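PDB 3BQX: glyoxalase-related enzyme from Fulvimarina pelagi, which is of unknown function but belongs to the glyoxalase (vicinal oxygen chelate) superfamily, many members of which are metal-dependent enzymes. Local coordinates for residues 74-79 / 122-127. Sequence-based numbering, arbitrary orientation.
Sequences AHNVRA and EIAFNP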
loop_
_atom_site.group_PDB
_atom_site.type_symbol
_atom_site.label_atom_id
_atom_site.label_comp_id
_atom_site.label_asym_id
_atom_site.label_seq_id
_atom_site.Cartn_x
_atom_site.Cartn_y
_atom_site.Cartn_z
ATOM N N ALA A 74 6.281 -4.435 0.322
ATOM C CA ALA A 74 7.160 -5.540 0.665
ATOM C C ALA A 74 6.380 -6.785 1.046
ATOM O O ALA A 74 5.309 -6.698 1.653
ATOM C CB ALA A 74 8.079 -5.134 1.816
ATOM N N HIS A 75 6.914 -7.938 0.651
ATOM C CA HIS A 75 6.351 -9.239 0.989
ATOM C C HIS A 75 7.491 -9.922 1.735
ATOM O O HIS A 75 8.573 -10.101 1.177
ATOM C CB HIS A 75 5.992 -10.049 -0.263
ATOM C CG HIS A 75 5.491 -11.428 0.039
ATOM N ND1 HIS A 75 6.303 -12.544 0.039
ATOM C CD2 HIS A 75 4.262 -11.862 0.408
ATOM C CE1 HIS A 75 5.596 -13.603 0.393
ATOM N NE2 HIS A 75 4.354 -13.215 0.624
ATOM N N ASN A 76 7.261 -10.269 2.996
ATOM C CA ASN A 76 8.282 -10.915 3.819
ATOM C C ASN A 76 8.110 -12.430 3.879
ATOM O O ASN A 76 7.016 -12.935 4.128
ATOM C CB ASN A 76 8.255 -10.325 5.231
ATOM C CG ASN A 76 8.868 -8.937 5.296
ATOM O OD1 ASN A 76 9.012 -8.259 4.274
ATOM N ND2 ASN A 76 9.222 -8.503 6.503
ATOM N N VAL A 77 9.208 -13.146 3.662
ATOM C CA VAL A 77 9.195 -14.608 3.664
ATOM C C VAL A 77 9.712 -15.191 4.973
ATOM O O VAL A 77 10.374 -14.502 5.749
ATOM C CB VAL A 77 10.026 -15.153 2.484
ATOM C CG1 VAL A 77 9.459 -14.613 1.175
ATOM C CG2 VAL A 77 11.483 -14.744 2.637
ATOM N N ARG A 78 9.427 -16.472 5.205
ATOM C CA ARG A 78 9.827 -17.129 6.448
ATOM C C ARG A 78 11.238 -17.723 6.501
ATOM O O ARG A 78 11.657 -18.217 7.547
ATOM C CB ARG A 78 8.799 -18.207 6.811
ATOM C CG ARG A 78 7.407 -17.655 7.102
ATOM C CD ARG A 78 6.463 -18.753 7.569
ATOM N NE ARG A 78 5.096 -18.274 7.766
ATOM C CZ ARG A 78 4.705 -17.500 8.774
ATOM N NH1 ARG A 78 5.577 -17.107 9.696
ATOM N NH2 ARG A 78 3.438 -17.120 8.862
ATOM N N ALA A 79 11.972 -17.668 5.396
ATOM C CA ALA A 79 13.335 -18.195 5.365
ATOM C C ALA A 79 14.130 -17.531 4.247
ATOM O O ALA A 79 13.583 -17.225 3.190
ATOM C CB ALA A 79 13.312 -19.711 5.177
ATOM N N GLU A 122 9.151 -5.434 -2.921
ATOM C CA GLU A 122 10.373 -5.863 -2.272
ATOM C C GLU A 122 10.083 -7.265 -1.756
ATOM O O GLU A 122 9.045 -7.491 -1.136
ATOM C CB GLU A 122 10.732 -4.970 -1.081
ATOM C CG GLU A 122 11.891 -5.539 -0.252
ATOM C CD GLU A 122 12.233 -4.687 0.946
ATOM O OE1 GLU A 122 11.364 -3.905 1.382
ATOM O OE2 GLU A 122 13.366 -4.814 1.467
ATOM N N ILE A 123 10.965 -8.216 -2.051
ATOM C CA ILE A 123 10.809 -9.568 -1.540
ATOM C C ILE A 123 11.918 -9.625 -0.508
ATOM O O ILE A 123 13.096 -9.505 -0.843
ATOM C CB ILE A 123 11.019 -10.637 -2.625
ATOM C CG1 ILE A 123 10.038 -10.399 -3.781
ATOM C CG2 ILE A 123 10.820 -12.020 -2.030
ATOM C CD1 ILE A 123 8.576 -10.337 -3.366
ATOM N N ALA A 124 11.545 -9.798 0.751
ATOM C CA ALA A 124 12.534 -9.769 1.808
ATOM C C ALA A 124 12.424 -10.812 2.893
ATOM O O ALA A 124 11.345 -11.324 3.189
ATOM C CB ALA A 124 12.516 -8.383 2.461
ATOM N N PHE A 125 13.577 -11.112 3.479
ATOM C CA PHE A 125 13.671 -12.016 4.610
ATOM C C PHE A 125 14.198 -11.128 5.734
ATOM O O PHE A 125 15.335 -10.664 5.676
ATOM C CB PHE A 125 14.661 -13.154 4.351
ATOM C CG PHE A 125 14.989 -13.952 5.584
ATOM C CD1 PHE A 125 13.991 -14.631 6.276
ATOM C CD2 PHE A 125 16.291 -13.993 6.075
ATOM C CE1 PHE A 125 14.283 -15.338 7.444
ATOM C CE2 PHE A 125 16.594 -14.697 7.241
ATOM C CZ PHE A 125 15.590 -15.370 7.926
ATOM N N ASN A 126 13.353 -10.849 6.721
ATOM C CA ASN A 126 13.737 -10.024 7.862
ATOM C C ASN A 126 13.278 -10.778 9.105
ATOM O O ASN A 126 12.148 -10.615 9.565
ATOM C CB ASN A 126 13.048 -8.660 7.806
ATOM C CG ASN A 126 13.590 -7.698 8.843
ATOM O OD1 ASN A 126 13.944 -8.102 9.951
ATOM N ND2 ASN A 126 13.649 -6.419 8.494
ATOM N N PRO A 127 14.165 -11.607 9.675
ATOM C CA PRO A 127 13.870 -12.408 10.866
ATOM C C PRO A 127 13.530 -11.642 12.144
ATOM O O PRO A 127 12.991 -12.218 13.088
ATOM C CB PRO A 127 15.129 -13.253 11.021
ATOM C CG PRO A 127 16.195 -12.319 10.565
ATOM C CD PRO A 127 15.586 -11.732 9.304
HETATM O O HOH W 1 9.533 -10.442 8.769
HETATM O O HOH W 2 10.965 -12.097 6.788
#
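Phe125 lays its ring against the turn that follows Val77. Its CG is anti to the backbone N (chi1 169°), which carries the ring over to 74-79. Ala79 C sits over one ring face, 3.5 Å from Phe125 CD1. Val77 O meets the ring at its edge, in plane, 3.7 Å from Phe125 CD1. The Val77 side chain crosses that of Phe125 at about a right angle, with Val77 CG2 3.9 Å from Phe125 CB. Ala124 pairs with Asn76 in the parallel strands: Ala124 O accepts a 2.8 Å hydrogen bond from Val77 N, and Ala124 N donates to His75 O at 3.0 Å. His75 N binds Glu122 O at 2.8 Å, nearly straight at 165°. Past Ala124 O, water links the two segments. One water joins Val77 O to Asn126 N; another joins Asn76 ND2 to Asn126 O. Val77 and Ile123 also touch helix 83-92, while Asn76 N bonds Gln5 OE1 of the second subunit. Strands 71-76 and 120-125 form the parallel pair of a mixed four-stranded sheet, which runs on into the second subunit. This is the βαβββ module repeated in the vicinal oxygen chelate fold.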